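Long-range contacts in chitinase (Chromobacterium violaceum, PDB 4TXG), which probably hydrolyses glycosidic bonds in chitin, as a family 18 glycoside hydrolase that also carries a predicted chitin-binding module: residues A[705-710]-A[757-762]; A[695-700]-A[735-740]. One frame throughout, in Å; residues are numbered along the deposited sequence.

Overall arrangement
Both contacts lie in the region that matches the Chitinase C family, on two different sheets, the centres of the contacts about 11 Å apart. Contact 2 is the buried one: 695-700 and 735-740 are long inner strands, joined by a full run of backbone bonds and overlaid by a charged and amide network. Contact 1 is partly buried and at the edge of its sheet; 705-710 and 757-762 share just two backbone bonds, and two waters take over where the strands part. The segments alternate along the chain, so the same two connections lead from contact 2 into contact 1. Apolar packing ties them together: I707 CG2 sits 3.5 Å from V737 CG2.

Contact 1. Residues A[705-710]-A[757-762]; sequences ANIADQ and VVYYLP
A708 and V758, an antiparallel hydrogen-bonded pair, carry both direct backbone bonds of the contact. A708 N gives its hydrogen to V758 O at 3.1 Å, and V758 N returns one to A708 O at 2.8 Å. Beside them D709 faces V757 as a non-hydrogen-bonded pair, where the backbones come nearest, CA to CA 4.0 Å. The packed side belongs to I707: its CG1 stands anti to the backbone N (chi1 178°), which carries CD1 alongside Y759, 4.0 Å from CD1 of that ring, the two side chains pointing the same way. Toward N706 two waters take over between the backbones. One donates to N706 OD1 and accepts from Y760 N; the second donates both to N706 O and to V758 O, giving that carbonyl another partner besides A708 N. N706 also crosses Y760 at about a right angle, OD1 lying 3.5 Å from CD2 at the ring edge, with amide and ring planes 60° apart; N706 ND2 bonds to Q432 O. Strand 708-709 is an outermost strand of its sheet, lying against 752-758, which pairs on with 678-683, while I707 reaches across to V737 on strand 734-740 and L761 packs on helix 441-448.

Contact 2. Residues A[695-700]-A[735-740]; sequences FQFDVP and NRVSVK
F695 starts the pairing with V739: F695 N bonds to V739 O at 2.8 Å and F695 O accepts V739 N in return. Next comes Q696, whose extended chain crosses R736 at about a right angle. Its OE1 takes R736 NE on a lone pair at 2.8 Å, in the guanidinium plane. F697 exchanges two backbone bonds with V737. On the opposite face from R736, the ring of F697 lies beside V737, whose CB sits over one ring face and whose CG1 is 3.9 Å from CZ. D698 OD1 meets R736 NH1 at 2.9 Å in a salt bridge, its hydrogen bond weak, with the carboxylate turned 81° from the guanidinium; D698 OD2 goes to H768. R736 reaches Q696 and D698 with CG trans to its backbone N (chi1 -168°) and the chain extended to NE. Held by them at its edge, the guanidinium lies over the backbone, F697 N 3.8 Å above its centre, and NH2 bonds to H768 O and T770 OG1. V699 closes the pairing with N735. Both strands are inner neighbours in a six-stranded mixed sheet, polar on the R736 side, with the F697 and V737 side facing I707 of the four-stranded sheet, consistent with a beta sandwich.

Contact 1. Residues A[705-710]-A[757-762]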
loop_
_atom_site.group_PDB
_atom_site.type_symbol
_atom_site.label_atom_id
_atom_site.label_comp_id
_atom_site.label_asym_id
_atom_site.label_seq_id
_atom_site.Cartn_x
_atom_site.Cartn_y
_atom_site.Cartn_z
ATOM N N ALA A 705 22.299 7.975 -4.056
ATOM C CA ALA A 705 22.724 9.281 -3.560
ATOM C C ALA A 705 23.569 10.035 -4.585
ATOM O O ALA A 705 24.560 10.675 -4.235
ATOM C CB ALA A 705 23.498 9.114 -2.251
ATOM N N ASN A 706 23.172 9.965 -5.852
ATOM C CA ASN A 706 23.884 10.675 -6.907
ATOM C C ASN A 706 22.996 11.703 -7.612
ATOM O O ASN A 706 23.276 12.114 -8.746
ATOM C CB ASN A 706 24.454 9.685 -7.921
ATOM C CG ASN A 706 23.391 8.777 -8.522
ATOM O OD1 ASN A 706 22.200 8.955 -8.290
ATOM N ND2 ASN A 706 23.831 7.800 -9.301
ATOM N N ILE A 707 21.940 12.124 -6.928
ATOM C CA ILE A 707 21.034 13.132 -7.458
ATOM C C ILE A 707 21.808 14.403 -7.825
ATOM O O ILE A 707 22.736 14.806 -7.127
ATOM C CB ILE A 707 19.915 13.442 -6.444
ATOM C CG1 ILE A 707 18.971 14.527 -6.964
ATOM C CG2 ILE A 707 20.509 13.840 -5.106
ATOM C CD1 ILE A 707 17.631 14.553 -6.227
ATOM N N ALA A 708 21.459 15.005 -8.953
ATOM C CA ALA A 708 22.188 16.164 -9.443
ATOM C C ALA A 708 21.232 17.098 -10.168
ATOM O O ALA A 708 20.049 16.780 -10.316
ATOM C CB ALA A 708 23.316 15.731 -10.361
ATOM N N ASP A 709 21.716 18.252 -10.611
ATOM C CA ASP A 709 20.866 19.090 -11.445
ATOM C C ASP A 709 21.503 19.266 -12.820
ATOM O O ASP A 709 22.712 19.076 -12.984
ATOM C CB ASP A 709 20.576 20.448 -10.777
ATOM C CG ASP A 709 21.746 21.414 -10.848
ATOM O OD1 ASP A 709 22.612 21.367 -9.953
ATOM O OD2 ASP A 709 21.781 22.247 -11.782
ATOM N N GLN A 710 20.674 19.595 -13.806
ATOM C CA GLN A 710 21.119 19.741 -15.191
ATOM C C GLN A 710 21.207 21.197 -15.614
ATOM O O GLN A 710 21.312 21.493 -16.805
ATOM C CB GLN A 710 20.166 19.020 -16.145
ATOM C CG GLN A 710 20.251 17.521 -16.130
ATOM C CD GLN A 710 19.128 16.885 -16.931
ATOM O OE1 GLN A 710 17.992 17.365 -16.920
ATOM N NE2 GLN A 710 19.437 15.789 -17.619
ATOM N N VAL A 757 16.371 18.696 -12.299
ATOM C CA VAL A 757 17.134 17.772 -11.467
ATOM C C VAL A 757 17.085 16.406 -12.111
ATOM O O VAL A 757 16.258 16.167 -12.983
ATOM C CB VAL A 757 16.598 17.707 -10.034
ATOM C CG1 VAL A 757 16.586 19.107 -9.427
ATOM C CG2 VAL A 757 15.203 17.107 -9.996
ATOM N N VAL A 758 17.989 15.517 -11.719
ATOM C CA VAL A 758 17.973 14.157 -12.253
ATOM C C VAL A 758 18.272 13.181 -11.136
ATOM O O VAL A 758 19.215 13.382 -10.366
ATOM C CB VAL A 758 19.006 13.945 -13.382
ATOM C CG1 VAL A 758 18.996 12.499 -13.854
ATOM C CG2 VAL A 758 18.702 14.826 -14.535
ATOM N N TYR A 759 17.453 12.141 -11.026
ATOM C CA TYR A 759 17.739 11.032 -10.118
ATOM C C TYR A 759 17.241 9.733 -10.766
ATOM O O TYR A 759 16.577 9.775 -11.804
ATOM C CB TYR A 759 17.114 11.258 -8.739
ATOM C CG TYR A 759 15.643 11.619 -8.749
ATOM C CD1 TYR A 759 15.223 12.937 -8.911
ATOM C CD2 TYR A 759 14.676 10.644 -8.564
ATOM C CE1 TYR A 759 13.870 13.269 -8.917
ATOM C CE2 TYR A 759 13.329 10.965 -8.569
ATOM C CZ TYR A 759 12.933 12.279 -8.748
ATOM O OH TYR A 759 11.592 12.588 -8.741
ATOM N N TYR A 760 17.562 8.586 -10.172
ATOM C CA TYR A 760 17.498 7.339 -10.935
ATOM C C TYR A 760 16.480 6.299 -10.493
ATOM O O TYR A 760 16.186 5.377 -11.257
ATOM C CB TYR A 760 18.890 6.707 -10.975
ATOM C CG TYR A 760 19.776 7.519 -11.871
ATOM C CD1 TYR A 760 19.693 7.380 -13.251
ATOM C CD2 TYR A 760 20.636 8.476 -11.352
ATOM C CE1 TYR A 760 20.470 8.141 -14.090
ATOM C CE2 TYR A 760 21.423 9.250 -12.195
ATOM C CZ TYR A 760 21.332 9.071 -13.560
ATOM O OH TYR A 760 22.108 9.819 -14.414
ATOM N N LEU A 761 15.936 6.439 -9.288
ATOM C CA LEU A 761 14.794 5.627 -8.872
ATOM C C LEU A 761 13.744 6.541 -8.247
ATOM O O LEU A 761 14.073 7.641 -7.786
ATOM C CB LEU A 761 15.214 4.525 -7.893
ATOM C CG LEU A 761 15.928 3.314 -8.517
ATOM C CD1 LEU A 761 16.559 2.429 -7.437
ATOM C CD2 LEU A 761 14.970 2.505 -9.376
ATOM N N PRO A 762 12.477 6.096 -8.223
ATOM C CA PRO A 762 11.418 6.989 -7.738
ATOM C C PRO A 762 11.588 7.460 -6.296
ATOM O O PRO A 762 12.155 6.749 -5.455
ATOM C CB PRO A 762 10.158 6.129 -7.878
ATOM C CG PRO A 762 10.469 5.241 -9.070
ATOM C CD PRO A 762 11.925 4.880 -8.851
HETATM O O HOH W 1 19.495 9.047 -7.911
HETATM O O HOH W 2 21.947 12.500 -11.074
#

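Contact 2. Residues A[695-700]-A[735-740]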
loop_
_atom_site.group_PDB
_atom_site.type_symbol
_atom_site.label_atom_id
_atom_site.label_comp_id
_atom_site.label_asym_id
_atom_site.label_seq_id
_atom_site.Cartn_x
_atom_site.Cartn_y
_atom_site.Cartn_z
ATOM N N PHE A 695 19.552 26.114 -0.052
ATOM C CA PHE A 695 18.356 25.325 0.175
ATOM C C PHE A 695 18.781 23.889 0.422
ATOM O O PHE A 695 19.592 23.357 -0.331
ATOM C CB PHE A 695 17.405 25.405 -1.023
ATOM C CG PHE A 695 17.118 26.817 -1.481
ATOM C CD1 PHE A 695 16.357 27.671 -0.699
ATOM C CD2 PHE A 695 17.590 27.269 -2.702
ATOM C CE1 PHE A 695 16.085 28.971 -1.115
ATOM C CE2 PHE A 695 17.319 28.572 -3.131
ATOM C CZ PHE A 695 16.560 29.417 -2.328
ATOM N N GLN A 696 18.260 23.274 1.482
ATOM C CA GLN A 696 18.496 21.851 1.710
ATOM C C GLN A 696 17.173 21.117 1.874
ATOM O O GLN A 696 16.173 21.709 2.269
ATOM C CB GLN A 696 19.358 21.615 2.951
ATOM C CG GLN A 696 20.791 22.095 2.830
ATOM C CD GLN A 696 21.653 21.635 3.993
ATOM O OE1 GLN A 696 21.197 20.899 4.874
ATOM N NE2 GLN A 696 22.912 22.057 3.996
ATOM N N PHE A 697 17.171 19.827 1.561
ATOM C CA PHE A 697 15.994 19.006 1.811
ATOM C C PHE A 697 16.392 17.535 1.815
ATOM O O PHE A 697 17.454 17.169 1.306
ATOM C CB PHE A 697 14.888 19.267 0.779
ATOM C CG PHE A 697 15.364 19.301 -0.654
ATOM C CD1 PHE A 697 15.419 18.137 -1.413
ATOM C CD2 PHE A 697 15.728 20.499 -1.247
ATOM C CE1 PHE A 697 15.847 18.164 -2.735
ATOM C CE2 PHE A 697 16.156 20.533 -2.567
ATOM C CZ PHE A 697 16.217 19.364 -3.312
ATOM N N ASP A 698 15.539 16.712 2.413
ATOM C CA ASP A 698 15.765 15.269 2.481
ATOM C C ASP A 698 15.160 14.557 1.279
ATOM O O ASP A 698 13.981 14.724 0.972
ATOM C CB ASP A 698 15.167 14.684 3.767
ATOM C CG ASP A 698 15.967 15.031 5.003
ATOM O OD1 ASP A 698 17.184 15.295 4.890
ATOM O OD2 ASP A 698 15.366 15.019 6.097
ATOM N N VAL A 699 15.982 13.766 0.601
ATOM C CA VAL A 699 15.523 12.875 -0.455
ATOM C C VAL A 699 15.565 11.451 0.093
ATOM O O VAL A 699 16.577 11.054 0.673
ATOM C CB VAL A 699 16.410 13.018 -1.711
ATOM C CG1 VAL A 699 15.968 12.069 -2.821
ATOM C CG2 VAL A 699 16.371 14.470 -2.191
ATOM N N PRO A 700 14.469 10.689 -0.053
ATOM C CA PRO A 700 14.517 9.336 0.520
ATOM C C PRO A 700 15.578 8.479 -0.167
ATOM O O PRO A 700 15.903 8.704 -1.334
ATOM C CB PRO A 700 13.111 8.787 0.262
ATOM C CG PRO A 700 12.627 9.552 -0.956
ATOM C CD PRO A 700 13.222 10.944 -0.796
ATOM N N ASN A 735 18.991 10.957 2.137
ATOM C CA ASN A 735 20.171 11.643 1.651
ATOM C C ASN A 735 19.851 13.131 1.620
ATOM O O ASN A 735 18.984 13.558 0.856
ATOM C CB ASN A 735 20.552 11.141 0.259
ATOM C CG ASN A 735 20.909 9.675 0.253
ATOM O OD1 ASN A 735 21.672 9.215 1.097
ATOM N ND2 ASN A 735 20.347 8.928 -0.695
ATOM N N ARG A 736 20.518 13.923 2.449
ATOM C CA ARG A 736 20.205 15.346 2.456
ATOM C C ARG A 736 20.936 16.045 1.324
ATOM O O ARG A 736 22.134 15.866 1.134
ATOM C CB ARG A 736 20.546 15.993 3.796
ATOM C CG ARG A 736 19.949 17.398 3.913
ATOM C CD ARG A 736 19.761 17.848 5.357
ATOM N NE ARG A 736 19.051 19.127 5.394
ATOM C CZ ARG A 736 17.727 19.246 5.357
ATOM N NH1 ARG A 736 16.947 18.166 5.284
ATOM N NH2 ARG A 736 17.179 20.454 5.389
ATOM N N VAL A 737 20.185 16.847 0.577
ATOM C CA VAL A 737 20.666 17.508 -0.632
ATOM C C VAL A 737 20.816 19.002 -0.371
ATOM O O VAL A 737 20.059 19.562 0.414
ATOM C CB VAL A 737 19.683 17.253 -1.793
ATOM C CG1 VAL A 737 19.884 18.232 -2.938
ATOM C CG2 VAL A 737 19.807 15.812 -2.257
ATOM N N SER A 738 21.810 19.627 -0.996
ATOM C CA SER A 738 21.980 21.073 -0.928
ATOM C C SER A 738 22.051 21.660 -2.329
ATOM O O SER A 738 22.734 21.131 -3.204
ATOM C CB SER A 738 23.243 21.438 -0.151
ATOM O OG SER A 738 23.605 22.798 -0.352
ATOM N N VAL A 739 21.343 22.759 -2.538
ATOM C CA VAL A 739 21.562 23.552 -3.736
ATOM C C VAL A 739 21.536 25.020 -3.326
ATOM O O VAL A 739 20.733 25.425 -2.491
ATOM C CB VAL A 739 20.518 23.258 -4.833
ATOM C CG1 VAL A 739 19.104 23.595 -4.347
ATOM C CG2 VAL A 739 20.869 24.017 -6.131
ATOM N N LYS A 740 22.451 25.806 -3.883
ATOM C CA LYS A 740 22.542 27.221 -3.553
ATOM C C LYS A 740 22.174 28.083 -4.750
ATOM O O LYS A 740 22.469 27.722 -5.893
ATOM C CB LYS A 740 23.962 27.585 -3.104
ATOM C CG LYS A 740 24.451 26.847 -1.886
ATOM C CD LYS A 740 25.832 27.330 -1.478
ATOM C CE LYS A 740 26.347 26.544 -0.281
ATOM N NZ LYS A 740 27.701 26.987 0.144
HETATM O O HOH W 3 19.577 22.078 7.188
HETATM O O HOH W 4 18.352 9.755 -2.369
#